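Local structure of aminoacyl-histidine dipeptidase (Vibrio alginolyticus, 3MRU) at residues A[28-36]-A[79-87]; A[228-239]-A[261-269]. The protein probably hydrolyses dipeptides, among them Xaa-His dipeptides such as carnosine, as a zinc-dependent metallopeptidase of the M20C family. All blocks are in the same frame, centred on the assembly; numbering follows the deposited sequence.

Contact 1 (A[28-36]-A[79-87])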
# COMPACT_ATOMS: atom_id res chain seq x y z
N HIS A 28 9.99 14.52 -15.50
CA HIS A 28 10.06 14.37 -14.05
C HIS A 28 9.84 12.96 -13.44
O HIS A 28 8.83 12.72 -12.79
CB HIS A 28 8.91 15.34 -13.68
CG HIS A 28 7.57 14.99 -14.27
ND1 HIS A 28 7.31 15.04 -15.62
CD2 HIS A 28 6.42 14.58 -13.68
CE1 HIS A 28 6.06 14.68 -15.84
NE2 HIS A 28 5.50 14.39 -14.68
N PRO A 29 10.80 12.01 -13.62
CA PRO A 29 10.63 10.71 -12.96
C PRO A 29 11.09 10.91 -11.54
O PRO A 29 11.63 11.97 -11.20
CB PRO A 29 11.63 9.80 -13.65
CG PRO A 29 12.03 10.48 -14.91
CD PRO A 29 11.85 11.94 -14.66
N SER A 30 10.88 9.89 -10.71
CA SER A 30 11.21 10.01 -9.30
C SER A 30 12.64 10.45 -9.22
O SER A 30 13.46 10.09 -10.08
CB SER A 30 10.97 8.70 -8.56
OG SER A 30 9.70 8.16 -8.91
N LYS A 31 12.92 11.30 -8.24
CA LYS A 31 14.28 11.81 -7.98
C LYS A 31 14.81 12.88 -8.98
O LYS A 31 15.90 13.43 -8.79
CB LYS A 31 15.27 10.64 -7.79
CG LYS A 31 15.00 9.76 -6.53
CD LYS A 31 15.58 10.37 -5.23
CE LYS A 31 17.06 9.96 -5.03
NZ LYS A 31 17.85 10.86 -4.09
N HIS A 32 14.02 13.22 -10.01
CA HIS A 32 14.41 14.24 -10.99
C HIS A 32 13.40 15.36 -11.09
O HIS A 32 13.26 16.03 -12.11
CB HIS A 32 14.64 13.58 -12.32
CG HIS A 32 15.79 12.62 -12.31
ND1 HIS A 32 15.81 11.49 -11.51
CD2 HIS A 32 16.97 12.63 -12.97
CE1 HIS A 32 16.94 10.84 -11.70
NE2 HIS A 32 17.66 11.51 -12.59
N GLU A 33 12.70 15.57 -9.98
CA GLU A 33 11.76 16.65 -9.81
C GLU A 33 12.31 18.04 -10.12
O GLU A 33 11.58 18.85 -10.69
CB GLU A 33 11.21 16.64 -8.38
CG GLU A 33 11.97 15.71 -7.44
CD GLU A 33 11.29 14.35 -7.30
OE1 GLU A 33 10.06 14.25 -7.53
OE2 GLU A 33 11.99 13.38 -6.94
N GLU A 34 13.56 18.31 -9.74
CA GLU A 34 14.22 19.60 -10.09
C GLU A 34 14.32 19.71 -11.59
O GLU A 34 14.99 18.89 -12.26
CB GLU A 34 15.60 19.77 -9.44
CG GLU A 34 15.61 19.65 -7.90
CD GLU A 34 14.80 20.74 -7.18
OE1 GLU A 34 14.64 21.86 -7.74
OE2 GLU A 34 14.34 20.47 -6.04
N ALA A 35 13.62 20.71 -12.12
CA ALA A 35 13.38 20.86 -13.55
C ALA A 35 11.97 21.32 -13.61
O ALA A 35 11.66 22.29 -14.28
CB ALA A 35 13.53 19.54 -14.31
N LEU A 36 11.12 20.60 -12.87
CA LEU A 36 9.71 20.89 -12.80
C LEU A 36 9.39 21.70 -11.56
O LEU A 36 8.50 22.55 -11.57
CB LEU A 36 8.90 19.60 -12.84
CG LEU A 36 7.37 19.65 -12.97
CD1 LEU A 36 6.88 20.76 -13.86
CD2 LEU A 36 6.82 18.29 -13.43
N ALA A 79 -0.52 17.09 -4.26
CA ALA A 79 -0.19 16.11 -5.26
C ALA A 79 1.32 15.91 -5.14
O ALA A 79 1.99 16.63 -4.37
CB ALA A 79 -0.55 16.63 -6.66
N HIS A 80 1.85 14.94 -5.87
CA HIS A 80 3.26 14.71 -5.87
C HIS A 80 3.77 14.88 -7.30
O HIS A 80 3.07 14.54 -8.27
CB HIS A 80 3.54 13.33 -5.34
CG HIS A 80 3.12 12.25 -6.26
ND1 HIS A 80 3.88 11.85 -7.33
CD2 HIS A 80 2.02 11.47 -6.27
CE1 HIS A 80 3.26 10.87 -7.96
NE2 HIS A 80 2.13 10.62 -7.34
N ILE A 81 4.99 15.42 -7.40
CA ILE A 81 5.62 15.90 -8.66
C ILE A 81 6.20 14.78 -9.50
O ILE A 81 6.03 14.73 -10.71
CB ILE A 81 6.74 16.90 -8.35
CG1 ILE A 81 6.13 18.15 -7.69
CG2 ILE A 81 7.53 17.24 -9.58
CD1 ILE A 81 7.14 19.10 -7.05
N ASP A 82 6.88 13.86 -8.83
CA ASP A 82 7.51 12.78 -9.56
C ASP A 82 6.50 11.89 -10.23
O ASP A 82 5.39 11.70 -9.73
CB ASP A 82 8.44 11.97 -8.67
CG ASP A 82 7.71 11.06 -7.73
OD1 ASP A 82 6.98 11.59 -6.86
OD2 ASP A 82 7.88 9.84 -7.86
N MET A 83 6.89 11.39 -11.39
CA MET A 83 6.11 10.48 -12.19
C MET A 83 6.79 9.14 -11.97
O MET A 83 7.71 9.05 -11.14
CB MET A 83 6.29 10.90 -13.64
CG MET A 83 5.82 9.93 -14.68
SD MET A 83 6.14 10.64 -16.30
CE MET A 83 4.92 11.95 -16.32
N VAL A 84 6.36 8.09 -12.68
CA VAL A 84 7.04 6.80 -12.61
C VAL A 84 7.59 6.38 -13.97
O VAL A 84 6.82 6.29 -14.93
CB VAL A 84 6.08 5.71 -12.04
CG1 VAL A 84 6.66 4.30 -12.17
CG2 VAL A 84 5.69 6.02 -10.60
N PRO A 85 8.91 6.12 -14.04
CA PRO A 85 9.57 5.79 -15.31
C PRO A 85 9.35 4.35 -15.77
O PRO A 85 9.97 3.44 -15.22
CB PRO A 85 11.05 6.03 -15.00
CG PRO A 85 11.18 5.77 -13.54
CD PRO A 85 9.87 6.13 -12.91
N GLN A 86 8.48 4.12 -16.74
CA GLN A 86 8.38 2.79 -17.31
C GLN A 86 8.08 2.88 -18.77
O GLN A 86 7.06 3.44 -19.18
CB GLN A 86 7.32 1.94 -16.62
CG GLN A 86 7.65 1.49 -15.19
CD GLN A 86 8.30 0.12 -15.14
OE1 GLN A 86 8.96 -0.32 -16.09
NE2 GLN A 86 8.11 -0.57 -14.02
N LYS A 87 8.93 2.27 -19.56
CA LYS A 87 8.83 2.36 -20.98
C LYS A 87 8.39 1.04 -21.51
O LYS A 87 8.48 0.02 -20.86
CB LYS A 87 10.20 2.64 -21.55
CG LYS A 87 11.22 1.73 -20.94
CD LYS A 87 10.52 0.69 -20.05
CE LYS A 87 11.50 -0.14 -19.22
NZ LYS A 87 10.86 -0.64 -17.97
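Ser30 and Asp82 meet through a side-chain hydrogen bond, Ser30 OG to Asp82 OD2 at 2.7 Å, received on the anti lone pair of the carboxylate. Beside it the two loops are joined by a backbone bond from Met83 N to His28 O (2.7 Å, N-H...O angle 151°). The His28 imidazole is lined on several sides: Met83 SD lies over one face, 4.4 Å from the ring centroid and 27° off its normal, while Ile81 O sits at the ring edge, in plane, by CD2. Leu36 CD2 rests on the opposite face, offset toward the rim, and touches Ile81 CG2 at 4.1 Å. With chi1 at 59°, the His28 ring is tucked between its own backbone N and carbonyl carbon, and its ND1 bonds back to Ile26 O. At the other end Pro29 CB packs on Pro85 CB at 4.0 Å.

Further out, Asp82 is held by more than Ser30: OD1 accepts from Glu149 N, OD2 weakly from Glu150 N, and His80 ND1 gives OD1 a weak bond. Glu33 lies alongside Asp82, pointing the same way, with Glu33 OE1 4.1 Å from Asp82 OD1. His80 binds zinc with Asp119 and Asp173. The arrangement is therefore a second shell of the M20 metal centre, with Asp82 two residues beyond the metal-binding histidine at the end of strand 75-80.

Contact 2 (A[228-239]-A[261-269])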
# COMPACT_ATOMS: atom_id res chain seq x y z
N ARG A 228 -8.74 -16.17 3.48
CA ARG A 228 -7.60 -16.82 2.81
C ARG A 228 -6.60 -17.47 3.76
O ARG A 228 -6.27 -16.90 4.79
CB ARG A 228 -6.87 -15.83 1.91
CG ARG A 228 -7.77 -15.04 1.00
CD ARG A 228 -7.78 -15.52 -0.47
NE ARG A 228 -8.69 -14.68 -1.27
CZ ARG A 228 -8.39 -13.46 -1.74
NH1 ARG A 228 -7.20 -12.92 -1.52
NH2 ARG A 228 -9.29 -12.79 -2.43
N GLY A 229 -6.14 -18.66 3.42
CA GLY A 229 -5.27 -19.41 4.31
C GLY A 229 -3.84 -18.94 4.21
O GLY A 229 -3.47 -18.32 3.22
N ASN A 230 -3.05 -19.22 5.23
CA ASN A 230 -1.65 -18.82 5.25
C ASN A 230 -0.87 -20.12 5.27
O ASN A 230 -0.79 -20.82 6.29
CB ASN A 230 -1.40 -17.90 6.47
CG ASN A 230 0.06 -17.50 6.64
OD1 ASN A 230 0.37 -16.31 6.65
ND2 ASN A 230 0.94 -18.48 6.81
N ALA A 231 -0.29 -20.44 4.12
CA ALA A 231 0.47 -21.68 3.92
C ALA A 231 1.47 -21.99 5.06
O ALA A 231 1.54 -23.14 5.52
CB ALA A 231 1.20 -21.60 2.57
N ASN A 232 2.20 -20.97 5.51
CA ASN A 232 3.20 -21.09 6.57
C ASN A 232 2.59 -21.64 7.80
O ASN A 232 3.12 -22.55 8.41
CB ASN A 232 3.78 -19.72 6.92
CG ASN A 232 4.85 -19.27 5.95
OD1 ASN A 232 5.66 -20.08 5.50
ND2 ASN A 232 4.88 -17.97 5.65
N LYS A 233 1.44 -21.08 8.15
CA LYS A 233 0.81 -21.39 9.43
C LYS A 233 0.14 -22.75 9.42
O LYS A 233 0.18 -23.48 10.40
CB LYS A 233 -0.14 -20.27 9.86
CG LYS A 233 0.60 -19.01 10.22
CD LYS A 233 0.18 -18.48 11.57
CE LYS A 233 0.55 -19.41 12.74
NZ LYS A 233 -0.02 -18.92 14.04
N LEU A 234 -0.44 -23.11 8.29
CA LEU A 234 -1.09 -24.40 8.20
C LEU A 234 -0.10 -25.55 8.40
O LEU A 234 -0.35 -26.49 9.16
CB LEU A 234 -1.87 -24.49 6.89
CG LEU A 234 -2.94 -23.38 6.81
CD1 LEU A 234 -3.66 -23.35 5.47
CD2 LEU A 234 -3.97 -23.45 7.96
N ILE A 235 1.06 -25.46 7.75
CA ILE A 235 2.10 -26.47 7.95
C ILE A 235 2.71 -26.42 9.35
O ILE A 235 3.28 -27.39 9.80
CB ILE A 235 3.20 -26.35 6.90
CG1 ILE A 235 2.59 -26.32 5.50
CG2 ILE A 235 4.18 -27.51 7.03
CD1 ILE A 235 1.77 -27.57 5.06
N GLY A 236 2.60 -25.29 10.02
CA GLY A 236 3.10 -25.21 11.37
C GLY A 236 2.12 -25.90 12.27
O GLY A 236 2.50 -26.66 13.16
N ARG A 237 0.83 -25.64 12.03
CA ARG A 237 -0.26 -26.15 12.84
C ARG A 237 -0.20 -27.66 12.85
O ARG A 237 -0.47 -28.30 13.88
CB ARG A 237 -1.59 -25.70 12.26
CG ARG A 237 -2.72 -25.57 13.27
CD ARG A 237 -4.07 -25.91 12.59
NE ARG A 237 -4.59 -24.88 11.66
CZ ARG A 237 -5.79 -24.91 11.07
NH1 ARG A 237 -6.64 -25.92 11.30
NH2 ARG A 237 -6.15 -23.93 10.26
N PHE A 238 0.19 -28.22 11.70
CA PHE A 238 0.31 -29.66 11.57
C PHE A 238 1.42 -30.22 12.43
O PHE A 238 1.20 -31.15 13.21
CB PHE A 238 0.51 -30.06 10.11
CG PHE A 238 0.66 -31.54 9.91
CD1 PHE A 238 -0.40 -32.41 10.20
CD2 PHE A 238 1.86 -32.08 9.45
CE1 PHE A 238 -0.27 -33.79 10.02
CE2 PHE A 238 2.01 -33.45 9.27
CZ PHE A 238 0.95 -34.31 9.56
N LEU A 239 2.62 -29.66 12.31
CA LEU A 239 3.76 -30.12 13.10
C LEU A 239 3.55 -29.88 14.58
O LEU A 239 4.05 -30.62 15.43
CB LEU A 239 5.04 -29.43 12.65
CG LEU A 239 5.35 -29.27 11.16
CD1 LEU A 239 6.45 -28.25 10.97
CD2 LEU A 239 5.70 -30.59 10.54
N ALA A 261 2.73 -10.36 0.63
CA ALA A 261 1.73 -11.27 0.08
C ALA A 261 1.45 -12.48 0.94
O ALA A 261 2.37 -13.18 1.37
CB ALA A 261 2.15 -11.74 -1.30
N ILE A 262 0.16 -12.73 1.15
CA ILE A 262 -0.31 -13.90 1.90
C ILE A 262 0.26 -15.18 1.28
O ILE A 262 -0.01 -15.45 0.10
CB ILE A 262 -1.85 -13.97 1.87
CG1 ILE A 262 -2.45 -12.61 2.21
CG2 ILE A 262 -2.31 -14.97 2.86
CD1 ILE A 262 -3.92 -12.44 1.83
N PRO A 263 1.03 -15.97 2.05
CA PRO A 263 1.83 -17.01 1.41
C PRO A 263 0.94 -18.13 0.93
O PRO A 263 0.11 -18.63 1.69
CB PRO A 263 2.76 -17.48 2.53
CG PRO A 263 2.02 -17.21 3.77
CD PRO A 263 1.18 -15.99 3.52
N ARG A 264 1.07 -18.50 -0.33
CA ARG A 264 0.19 -19.50 -0.90
C ARG A 264 0.82 -20.88 -0.97
O ARG A 264 0.12 -21.89 -0.97
CB ARG A 264 -0.26 -19.08 -2.28
CG ARG A 264 0.81 -19.19 -3.32
CD ARG A 264 0.26 -18.82 -4.66
NE ARG A 264 -0.41 -17.52 -4.64
CZ ARG A 264 -1.17 -17.08 -5.63
NH1 ARG A 264 -1.74 -15.89 -5.54
NH2 ARG A 264 -1.36 -17.84 -6.71
N GLU A 265 2.13 -20.94 -1.02
CA GLU A 265 2.80 -22.22 -1.09
C GLU A 265 3.79 -22.27 0.02
O GLU A 265 4.45 -21.28 0.28
CB GLU A 265 3.48 -22.37 -2.45
CG GLU A 265 4.45 -23.56 -2.56
CD GLU A 265 4.91 -23.79 -4.00
OE1 GLU A 265 5.39 -24.92 -4.31
OE2 GLU A 265 4.77 -22.85 -4.82
N ALA A 266 3.90 -23.40 0.69
CA ALA A 266 4.89 -23.54 1.74
C ALA A 266 5.19 -25.00 1.86
O ALA A 266 4.38 -25.83 1.48
CB ALA A 266 4.36 -23.04 3.04
N PHE A 267 6.35 -25.33 2.38
CA PHE A 267 6.67 -26.73 2.55
C PHE A 267 7.70 -26.99 3.63
O PHE A 267 8.50 -26.14 3.96
CB PHE A 267 7.15 -27.33 1.22
CG PHE A 267 8.56 -26.96 0.85
CD1 PHE A 267 9.65 -27.57 1.49
CD2 PHE A 267 8.81 -26.05 -0.17
CE1 PHE A 267 10.95 -27.26 1.14
CE2 PHE A 267 10.13 -25.74 -0.53
CZ PHE A 267 11.20 -26.35 0.13
N VAL A 268 7.65 -28.20 4.15
CA VAL A 268 8.61 -28.65 5.11
C VAL A 268 9.12 -29.96 4.54
O VAL A 268 8.34 -30.72 3.97
CB VAL A 268 7.96 -28.85 6.51
CG1 VAL A 268 7.15 -30.13 6.54
CG2 VAL A 268 8.99 -28.95 7.57
N THR A 269 10.42 -30.20 4.65
CA THR A 269 10.94 -31.55 4.48
C THR A 269 11.34 -32.03 5.87
O THR A 269 11.87 -31.27 6.66
CB THR A 269 12.10 -31.68 3.45
OG1 THR A 269 13.35 -31.39 4.08
CG2 THR A 269 11.91 -30.76 2.24
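Ala231 CB and Ala266 CB meet at 3.5 Å, the centre of a small apolar seam between helix 231-239 and strand 266-269. The short side chains let the backbones come close here, the two CA atoms being 5.3 Å apart. One helical turn later Ile235 reaches across with its CG2 branch, which lies 4.0 Å from Val268 CG1; chi1 of -52° sets that branch anti to the backbone N and leaves CG1 nearer Ala266. Leu239 CD2 extends the row, also touching Val268 CG1, at 4.3 Å. Contacts at 231, 235 and 239 on the helix against 266 and 268 on the strand show that one helical face lies along one strand face, and the segment axes agree: closest approach 7.6 Å, angle 34°.

Toward the helix start the partner becomes Pro263. Pro263 CG and CD pack against the side chain of Asn230, the N-cap residue, while Asn232 crosses the proline at about a right angle, Asn232 ND2 to Pro263 CG 3.5 Å. That same Asn232 ND2 bonds to Val352 O in strand 346-358. At the polar edge Ala231 N, in the first turn, gives its hydrogen to Pro263 O (3.1 Å, N-H...O angle 160°). Beyond it, Ile262 CG2 lies 3.6 Å from Gly229 O, and Arg228 NH1 is bonded to Gly217 O. Strand 266-273 pairs antiparallel with strands 205-213 and 249-255, so this is a helix packed on an antiparallel sheet, the two-layer alpha+beta arrangement of the M20 dimerisation domain.

Following the chain from the N terminus, contact 1 closes first: the chain leaving strand 75-80 comes back to the loop after helix 14-25, across 42 intervening residues that include helix 36-46 and strands 50-53 and 59-63. Contact 2 opens later and closes a shorter loop of 21 residues, containing the end of helix 231-242 and strand 249-255. The two loops are in series, neither nesting nor crossing. The centres of contact 1 and contact 2 lie about 40 Å apart, on opposite sides of the chain's centre. The nearest atoms of contact 1 and contact 2 are about 18 Å apart. Contact 1 thus ties an N-terminal loop to the zinc-binding part of the fold, whereas contact 2 joins helix and sheet within the dimerisation region.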